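Local structure of ESX-1 secretion-associated protein EspB (Mycobacterium marinum, 7P0Z) at residues K194-H199 with K278-I283. The protein is an ESX-1 secreted protein that assembles as seven copies, probably into a channel-like structure linked to protein transport. Sequence-based numbering, arbitrary orientation.
Sequences KEWILH and KPPAAI
With CG anti to the backbone N (chi1 -176°) and the ring turned across the CA–CB bond (chi2 78°), Trp196 sends its indole from helix 181-224 against Pro279, one face laid on that proline. Pro279 CA stands over the five-membered ring of Trp196, 3.4 Å from its centroid and 13° off the normal, a CH-pi contact. Beside it, Pro279 CB lies 3.6 Å from Trp196 CE2, near the bond where the two indole rings fuse, and Pro279 CD reaches 3.7 Å from Trp196 CZ2, so the pyrrolidine ring follows the indole from its five-membered part on to its six-membered part. Pro280 approaches at the root of the same side chain: its CD is 3.6 Å from Trp196 CB and comes to Trp196 CG at a slant. The polar edge of the indole is satisfied just upstream, where Trp196 NE1 donates a hydrogen bond to Pro277 O, which helps set the turn of the ring about its CB–CG bond; Pro279 N, a tertiary nitrogen without N-H, is merely close to Trp196 NE1. Pro279 also touches Ala64 and Glu68 of helix 42-81, which puts it between two helices, while Pro280 rests on Gln192 and Gln193. Farther along, hydrogen bonds from Ala282 N to Glu68 OE2 and from Ile283 N to Ser189 OG hold the chain to both helices. Extended, proline-rich and with polyproline-like backbone angles, 278-283 thus runs after helix 244-268 along helices 42-81 and 181-224, a tryptophan–proline CH-pi contact fastening this tail to EspB's elongated helical bundle.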
ATOM      1  N   LYS A 194      -0.457  27.964  15.381  1.00 39.92           N
ATOM      2  CA  LYS A 194      -1.629  27.159  15.665  1.00 39.92           C
ATOM      3  C   LYS A 194      -1.414  25.721  15.220  1.00 39.92           C
ATOM      4  O   LYS A 194      -1.766  24.779  15.939  1.00 39.92           O
ATOM      5  CB  LYS A 194      -2.828  27.778  14.959  1.00 39.92           C
ATOM      6  CG  LYS A 194      -4.185  27.243  15.318  1.00 39.92           C
ATOM      7  CD  LYS A 194      -4.522  26.064  14.484  1.00 39.92           C
ATOM      8  CE  LYS A 194      -4.514  26.445  13.053  1.00 39.92           C
ATOM      9  NZ  LYS A 194      -4.880  25.303  12.204  1.00 39.92           N
ATOM     10  N   GLU A 195      -0.846  25.533  14.036  1.00 40.01           N
ATOM     11  CA  GLU A 195      -0.582  24.186  13.558  1.00 40.01           C
ATOM     12  C   GLU A 195       0.376  23.455  14.474  1.00 40.01           C
ATOM     13  O   GLU A 195       0.186  22.276  14.780  1.00 40.01           O
ATOM     14  CB  GLU A 195      -0.013  24.231  12.158  1.00 40.01           C
ATOM     15  CG  GLU A 195      -1.023  24.603  11.168  1.00 40.01           C
ATOM     16  CD  GLU A 195      -2.029  23.518  10.975  1.00 40.01           C
ATOM     17  OE1 GLU A 195      -1.650  22.336  11.072  1.00 40.01           O
ATOM     18  OE2 GLU A 195      -3.201  23.839  10.727  1.00 40.01           O
ATOM     19  N   TRP A 196       1.418  24.140  14.911  1.00 38.79           N
ATOM     20  CA  TRP A 196       2.362  23.507  15.809  1.00 38.79           C
ATOM     21  C   TRP A 196       1.708  23.141  17.131  1.00 38.79           C
ATOM     22  O   TRP A 196       1.985  22.082  17.695  1.00 38.79           O
ATOM     23  CB  TRP A 196       3.549  24.422  16.031  1.00 38.79           C
ATOM     24  CG  TRP A 196       4.575  23.805  16.850  1.00 38.79           C
ATOM     25  CD1 TRP A 196       5.488  22.890  16.459  1.00 38.79           C
ATOM     26  CD2 TRP A 196       4.792  24.027  18.229  1.00 38.79           C
ATOM     27  NE1 TRP A 196       6.276  22.533  17.509  1.00 38.79           N
ATOM     28  CE2 TRP A 196       5.868  23.220  18.615  1.00 38.79           C
ATOM     29  CE3 TRP A 196       4.179  24.835  19.182  1.00 38.79           C
ATOM     30  CZ2 TRP A 196       6.352  23.202  19.904  1.00 38.79           C
ATOM     31  CZ3 TRP A 196       4.656  24.813  20.459  1.00 38.79           C
ATOM     32  CH2 TRP A 196       5.733  23.999  20.815  1.00 38.79           C
ATOM     33  N   ILE A 197       0.846  24.007  17.645  1.00 38.68           N
ATOM     34  CA  ILE A 197       0.162  23.720  18.895  1.00 38.68           C
ATOM     35  C   ILE A 197      -0.737  22.500  18.750  1.00 38.68           C
ATOM     36  O   ILE A 197      -0.818  21.664  19.648  1.00 38.68           O
ATOM     37  CB  ILE A 197      -0.620  24.959  19.365  1.00 38.68           C
ATOM     38  CG1 ILE A 197       0.339  26.020  19.870  1.00 38.68           C
ATOM     39  CG2 ILE A 197      -1.611  24.607  20.446  1.00 38.68           C
ATOM     40  CD1 ILE A 197       0.945  25.692  21.170  1.00 38.68           C
ATOM     41  N   LEU A 198      -1.436  22.384  17.630  1.00 38.88           N
ATOM     42  CA  LEU A 198      -2.280  21.215  17.432  1.00 38.88           C
ATOM     43  C   LEU A 198      -1.453  19.946  17.331  1.00 38.88           C
ATOM     44  O   LEU A 198      -1.836  18.903  17.867  1.00 38.88           O
ATOM     45  CB  LEU A 198      -3.141  21.402  16.196  1.00 38.88           C
ATOM     46  CG  LEU A 198      -4.282  22.368  16.466  1.00 38.88           C
ATOM     47  CD1 LEU A 198      -5.256  22.354  15.346  1.00 38.88           C
ATOM     48  CD2 LEU A 198      -4.968  21.998  17.744  1.00 38.88           C
ATOM     49  N   HIS A 199      -0.307  20.017  16.668  1.00 38.80           N
ATOM     50  CA  HIS A 199       0.577  18.864  16.630  1.00 38.80           C
ATOM     51  C   HIS A 199       1.068  18.499  18.027  1.00 38.80           C
ATOM     52  O   HIS A 199       1.184  17.317  18.368  1.00 38.80           O
ATOM     53  CB  HIS A 199       1.743  19.137  15.690  1.00 38.80           C
ATOM     54  CG  HIS A 199       2.567  17.931  15.398  1.00 38.80           C
ATOM     55  ND1 HIS A 199       3.687  17.604  16.126  1.00 38.80           N
ATOM     56  CD2 HIS A 199       2.411  16.947  14.487  1.00 38.80           C
ATOM     57  CE1 HIS A 199       4.197  16.479  15.666  1.00 38.80           C
ATOM     58  NE2 HIS A 199       3.442  16.062  14.669  1.00 38.80           N
ATOM     59  N   LYS A 278      10.318  21.077  16.408  1.00 39.05           N
ATOM     60  CA  LYS A 278      10.493  22.394  16.965  1.00 39.05           C
ATOM     61  C   LYS A 278       9.467  23.334  16.351  1.00 39.05           C
ATOM     62  O   LYS A 278       9.011  23.120  15.229  1.00 39.05           O
ATOM     63  CB  LYS A 278      11.887  22.920  16.711  1.00 39.05           C
ATOM     64  CG  LYS A 278      12.208  23.107  15.284  1.00 39.05           C
ATOM     65  CD  LYS A 278      13.607  23.611  15.197  1.00 39.05           C
ATOM     66  CE  LYS A 278      13.702  24.965  15.849  1.00 39.05           C
ATOM     67  NZ  LYS A 278      15.058  25.536  15.805  1.00 39.05           N
ATOM     68  N   PRO A 279       9.056  24.356  17.086  1.00 38.63           N
ATOM     69  CA  PRO A 279       8.041  25.251  16.569  1.00 38.63           C
ATOM     70  C   PRO A 279       8.575  26.064  15.407  1.00 38.63           C
ATOM     71  O   PRO A 279       9.766  26.405  15.366  1.00 38.63           O
ATOM     72  CB  PRO A 279       7.709  26.140  17.779  1.00 38.63           C
ATOM     73  CG  PRO A 279       8.893  26.034  18.658  1.00 38.63           C
ATOM     74  CD  PRO A 279       9.434  24.675  18.466  1.00 38.63           C
ATOM     75  N   PRO A 280       7.734  26.394  14.437  1.00 38.52           N
ATOM     76  CA  PRO A 280       8.183  27.247  13.338  1.00 38.52           C
ATOM     77  C   PRO A 280       8.624  28.599  13.859  1.00 38.52           C
ATOM     78  O   PRO A 280       8.122  29.095  14.863  1.00 38.52           O
ATOM     79  CB  PRO A 280       6.944  27.369  12.455  1.00 38.52           C
ATOM     80  CG  PRO A 280       5.836  27.138  13.354  1.00 38.52           C
ATOM     81  CD  PRO A 280       6.289  26.161  14.388  1.00 38.52           C
ATOM     82  N   ALA A 281       9.603  29.173  13.188  1.00 38.91           N
ATOM     83  CA  ALA A 281      10.099  30.473  13.595  1.00 38.91           C
ATOM     84  C   ALA A 281       9.004  31.510  13.458  1.00 38.91           C
ATOM     85  O   ALA A 281       8.252  31.509  12.486  1.00 38.91           O
ATOM     86  CB  ALA A 281      11.296  30.860  12.749  1.00 38.91           C
ATOM     87  N   ALA A 282       8.898  32.376  14.450  1.00 39.49           N
ATOM     88  CA  ALA A 282       7.977  33.490  14.364  1.00 39.49           C
ATOM     89  C   ALA A 282       8.427  34.466  13.292  1.00 39.49           C
ATOM     90  O   ALA A 282       9.612  34.585  12.997  1.00 39.49           O
ATOM     91  CB  ALA A 282       7.887  34.208  15.702  1.00 39.49           C
ATOM     92  N   ILE A 283       7.472  35.164  12.700  1.00 38.79           N
ATOM     93  CA  ILE A 283       7.830  36.221  11.775  1.00 38.79           C
ATOM     94  C   ILE A 283       8.497  37.356  12.536  1.00 38.79           C
ATOM     95  O   ILE A 283       8.116  37.682  13.661  1.00 38.79           O
ATOM     96  CB  ILE A 283       6.601  36.700  10.992  1.00 38.79           C
ATOM     97  CG1 ILE A 283       7.058  37.499   9.789  1.00 38.79           C
ATOM     98  CG2 ILE A 283       5.668  37.502  11.857  1.00 38.79           C
ATOM     99  CD1 ILE A 283       5.967  38.064   9.032  1.00 38.79           C
TER